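Local coordinates for transcription regulator (Haloarcula marismortui ATCC 43049, PDB 3CRJ), which probably binds DNA as a TetR-family transcription regulator, most likely acting as a repressor of its target genes, at residues 162-171 against 182-193. Residues are numbered along the deposited sequence; the frame is centred on the assembly and turned at random.
Sequences SLLTIIDGAR and ELETARQTASEY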
loop_
_atom_site.group_PDB
_atom_site.type_symbol
_atom_site.label_atom_id
_atom_site.label_comp_id
_atom_site.label_asym_id
_atom_site.label_seq_id
_atom_site.Cartn_x
_atom_site.Cartn_y
_atom_site.Cartn_z
ATOM N N SER A 162 -8.356 -1.549 11.723
ATOM C CA SER A 162 -7.119 -2.264 11.933
ATOM C C SER A 162 -6.902 -3.422 10.941
ATOM O O SER A 162 -5.828 -3.535 10.322
ATOM C CB SER A 162 -7.056 -2.773 13.360
ATOM O OG SER A 162 -6.594 -1.771 14.258
ATOM N N LEU A 163 -7.905 -4.275 10.765
ATOM C CA LEU A 163 -7.768 -5.333 9.774
ATOM C C LEU A 163 -7.634 -4.762 8.368
ATOM O O LEU A 163 -7.017 -5.390 7.480
ATOM C CB LEU A 163 -8.911 -6.328 9.833
ATOM C CG LEU A 163 -8.979 -7.174 11.093
ATOM C CD1 LEU A 163 -10.325 -7.852 11.181
ATOM C CD2 LEU A 163 -7.878 -8.204 11.063
ATOM N N LEU A 164 -8.189 -3.575 8.154
ATOM C CA LEU A 164 -8.124 -2.966 6.820
ATOM C C LEU A 164 -6.699 -2.569 6.515
ATOM O O LEU A 164 -6.256 -2.675 5.364
ATOM C CB LEU A 164 -9.023 -1.731 6.722
ATOM C CG LEU A 164 -10.389 -1.822 6.040
ATOM C CD1 LEU A 164 -10.950 -3.253 6.014
ATOM C CD2 LEU A 164 -11.374 -0.842 6.724
ATOM N N THR A 165 -6.003 -2.102 7.551
ATOM C CA THR A 165 -4.643 -1.647 7.394
ATOM C C THR A 165 -3.728 -2.819 7.083
ATOM O O THR A 165 -2.966 -2.783 6.110
ATOM C CB THR A 165 -4.155 -0.867 8.616
ATOM O OG1 THR A 165 -5.039 0.240 8.849
ATOM C CG2 THR A 165 -2.742 -0.355 8.364
ATOM N N ILE A 166 -3.837 -3.867 7.890
ATOM C CA ILE A 166 -3.125 -5.125 7.645
ATOM C C ILE A 166 -3.367 -5.532 6.195
ATOM O O ILE A 166 -2.410 -5.694 5.454
ATOM C CB ILE A 166 -3.511 -6.230 8.691
ATOM C CG1 ILE A 166 -3.034 -5.807 10.076
ATOM C CG2 ILE A 166 -2.962 -7.606 8.315
ATOM C CD1 ILE A 166 -3.797 -6.444 11.203
ATOM N N ILE A 167 -4.624 -5.628 5.766
ATOM C CA ILE A 167 -4.906 -6.011 4.380
ATOM C C ILE A 167 -4.142 -5.137 3.377
ATOM O O ILE A 167 -3.412 -5.651 2.513
ATOM C CB ILE A 167 -6.385 -5.924 4.026
ATOM C CG1 ILE A 167 -7.248 -6.686 5.035
ATOM C CG2 ILE A 167 -6.626 -6.422 2.560
ATOM C CD1 ILE A 167 -6.864 -8.091 5.146
ATOM N N ASP A 168 -4.297 -3.823 3.484
ATOM C CA ASP A 168 -3.616 -2.950 2.545
ATOM C C ASP A 168 -2.104 -2.988 2.689
ATOM O O ASP A 168 -1.408 -2.752 1.712
ATOM C CB ASP A 168 -4.164 -1.524 2.566
ATOM C CG ASP A 168 -5.527 -1.424 1.869
ATOM O OD1 ASP A 168 -5.734 -2.084 0.813
ATOM O OD2 ASP A 168 -6.411 -0.699 2.382
ATOM N N GLY A 169 -1.602 -3.292 3.887
ATOM C CA GLY A 169 -0.172 -3.458 4.073
ATOM C C GLY A 169 0.355 -4.583 3.208
ATOM O O GLY A 169 1.323 -4.416 2.444
ATOM N N ALA A 170 -0.296 -5.736 3.339
ATOM C CA ALA A 170 0.067 -6.938 2.619
ATOM C C ALA A 170 0.081 -6.702 1.113
ATOM O O ALA A 170 1.011 -7.128 0.441
ATOM C CB ALA A 170 -0.902 -8.038 2.973
ATOM N N ARG A 171 -0.937 -6.032 0.575
ATOM C CA ARG A 171 -1.028 -5.871 -0.877
ATOM C C ARG A 171 0.100 -4.995 -1.438
ATOM O O ARG A 171 0.541 -5.200 -2.573
ATOM C CB ARG A 171 -2.369 -5.276 -1.312
ATOM C CG ARG A 171 -3.568 -6.122 -1.110
ATOM C CD ARG A 171 -4.731 -5.182 -0.995
ATOM N NE ARG A 171 -6.022 -5.848 -1.004
ATOM C CZ ARG A 171 -7.174 -5.216 -0.791
ATOM N NH1 ARG A 171 -7.189 -3.914 -0.551
ATOM N NH2 ARG A 171 -8.317 -5.880 -0.802
ATOM N N GLU A 182 4.132 -12.234 1.590
ATOM C CA GLU A 182 3.700 -11.087 2.355
ATOM C C GLU A 182 2.234 -11.153 2.771
ATOM O O GLU A 182 1.848 -10.664 3.847
ATOM C CB GLU A 182 3.886 -9.821 1.535
ATOM C CG GLU A 182 5.312 -9.488 1.252
ATOM C CD GLU A 182 6.059 -8.953 2.448
ATOM O OE1 GLU A 182 7.302 -9.085 2.452
ATOM O OE2 GLU A 182 5.430 -8.376 3.361
ATOM N N LEU A 183 1.417 -11.742 1.907
ATOM C CA LEU A 183 0.032 -11.936 2.228
ATOM C C LEU A 183 -0.095 -13.068 3.234
ATOM O O LEU A 183 -0.966 -13.034 4.110
ATOM C CB LEU A 183 -0.776 -12.236 0.958
ATOM C CG LEU A 183 -0.615 -11.307 -0.251
ATOM C CD1 LEU A 183 -1.129 -11.972 -1.528
ATOM C CD2 LEU A 183 -1.308 -9.994 -0.014
ATOM N N GLU A 184 0.760 -14.076 3.110
ATOM C CA GLU A 184 0.641 -15.248 3.958
ATOM C C GLU A 184 1.029 -14.859 5.392
ATOM O O GLU A 184 0.341 -15.254 6.351
ATOM C CB GLU A 184 1.454 -16.420 3.409
ATOM C CG GLU A 184 1.370 -17.735 4.192
ATOM C CD GLU A 184 -0.031 -18.411 4.152
ATOM O OE1 GLU A 184 -0.929 -18.044 4.968
ATOM O OE2 GLU A 184 -0.215 -19.347 3.318
ATOM N N THR A 185 2.069 -14.036 5.546
ATOM C CA THR A 185 2.403 -13.528 6.882
ATOM C C THR A 185 1.316 -12.573 7.399
ATOM O O THR A 185 0.948 -12.628 8.598
ATOM C CB THR A 185 3.776 -12.823 6.983
ATOM O OG1 THR A 185 3.615 -11.450 6.633
ATOM C CG2 THR A 185 4.867 -13.479 6.104
ATOM N N ALA A 186 0.811 -11.703 6.524
ATOM C CA ALA A 186 -0.288 -10.797 6.906
ATOM C C ALA A 186 -1.554 -11.535 7.338
ATOM O O ALA A 186 -2.255 -11.094 8.244
ATOM C CB ALA A 186 -0.608 -9.804 5.807
ATOM N N ARG A 187 -1.833 -12.664 6.699
ATOM C CA ARG A 187 -2.932 -13.507 7.125
ATOM C C ARG A 187 -2.752 -13.866 8.579
ATOM O O ARG A 187 -3.728 -13.828 9.333
ATOM C CB ARG A 187 -3.032 -14.776 6.254
ATOM C CG ARG A 187 -4.268 -15.619 6.512
ATOM C CD ARG A 187 -5.547 -14.735 6.614
ATOM N NE ARG A 187 -6.725 -15.472 7.095
ATOM C CZ ARG A 187 -7.078 -15.602 8.374
ATOM N NH1 ARG A 187 -6.344 -15.049 9.341
ATOM N NH2 ARG A 187 -8.167 -16.297 8.692
ATOM N N GLN A 188 -1.524 -14.197 8.982
ATOM C CA GLN A 188 -1.216 -14.567 10.376
ATOM C C GLN A 188 -1.302 -13.371 11.319
ATOM O O GLN A 188 -1.826 -13.484 12.454
ATOM C CB GLN A 188 0.169 -15.183 10.505
ATOM C CG GLN A 188 0.398 -15.695 11.920
ATOM C CD GLN A 188 1.742 -16.373 12.119
ATOM O OE1 GLN A 188 2.178 -17.151 11.278
ATOM N NE2 GLN A 188 2.399 -16.081 13.237
ATOM N N THR A 189 -0.782 -12.229 10.850
ATOM C CA THR A 189 -0.946 -10.974 11.569
ATOM C C THR A 189 -2.438 -10.710 11.816
ATOM O O THR A 189 -2.857 -10.514 12.974
ATOM C CB THR A 189 -0.331 -9.838 10.788
ATOM O OG1 THR A 189 1.055 -10.115 10.589
ATOM C CG2 THR A 189 -0.483 -8.518 11.529
ATOM N N ALA A 190 -3.244 -10.755 10.754
ATOM C CA ALA A 190 -4.688 -10.631 10.904
ATOM C C ALA A 190 -5.274 -11.577 11.969
ATOM O O ALA A 190 -6.057 -11.134 12.789
ATOM C CB ALA A 190 -5.399 -10.815 9.570
ATOM N N SER A 191 -4.916 -12.860 11.987
ATOM C CA SER A 191 -5.461 -13.719 13.049
ATOM C C SER A 191 -4.975 -13.328 14.436
ATOM O O SER A 191 -5.780 -13.186 15.347
ATOM C CB SER A 191 -5.232 -15.218 12.811
ATOM O OG SER A 191 -6.426 -15.760 12.268
ATOM N N GLU A 192 -3.668 -13.126 14.590
ATOM C CA GLU A 192 -3.126 -12.708 15.875
ATOM C C GLU A 192 -3.821 -11.443 16.343
ATOM O O GLU A 192 -4.289 -11.369 17.493
ATOM C CB GLU A 192 -1.613 -12.501 15.796
ATOM C CG GLU A 192 -0.817 -13.772 15.694
ATOM C CD GLU A 192 0.570 -13.560 15.128
ATOM O OE1 GLU A 192 0.831 -12.504 14.523
ATOM O OE2 GLU A 192 1.415 -14.466 15.266
ATOM N N TYR A 193 -3.934 -10.464 15.447
ATOM C CA TYR A 193 -4.530 -9.198 15.825
ATOM C C TYR A 193 -5.945 -9.399 16.307
ATOM O O TYR A 193 -6.332 -8.869 17.363
ATOM C CB TYR A 193 -4.545 -8.174 14.691
ATOM C CG TYR A 193 -5.226 -6.916 15.152
ATOM C CD1 TYR A 193 -4.601 -6.066 16.066
ATOM C CD2 TYR A 193 -6.514 -6.611 14.736
ATOM C CE1 TYR A 193 -5.222 -4.942 16.523
ATOM C CE2 TYR A 193 -7.166 -5.486 15.202
ATOM C CZ TYR A 193 -6.513 -4.655 16.098
ATOM O OH TYR A 193 -7.155 -3.538 16.578
#
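I166 drops its side chain as a knob into the hole made by A186, T189, A190 and Y193. Its chi1 of -66° sets CG2 anti to the backbone N, aiming it at the A186 turn, and sends CG1 and CD1 toward T189 and Y193: I166 CG2 lies 3.6 Å from A186 O, and I166 CD1 reaches T189 CG2 at 3.9 Å. One turn further along helix 156-176, the methyls A170 CB and A186 CB meet at 3.4 Å and L183 CD2 touches A170 CB, consistent with the close approach of A170 CA to L183 CA, 5.0 Å. These are the last two helices of the TetR-type C-terminal domain, a hairpin whose two short segments run antiparallel, their axes at 166°, and its S162–T189 side packs against the second subunit. There Y193 swings its ring across to S162, Y193 OH approaching S162 OG to 3.0 Å; T189 of the second subunit is the stronger polar partner of S162, and E192 of that subunit bonds Y193 OH. A leucine in place of Y193 would probably leave that E192 without its phenol partner and S162 CB without the ring atoms it touches. The loose side is at E184, exposed and pointing away from helix 156-176.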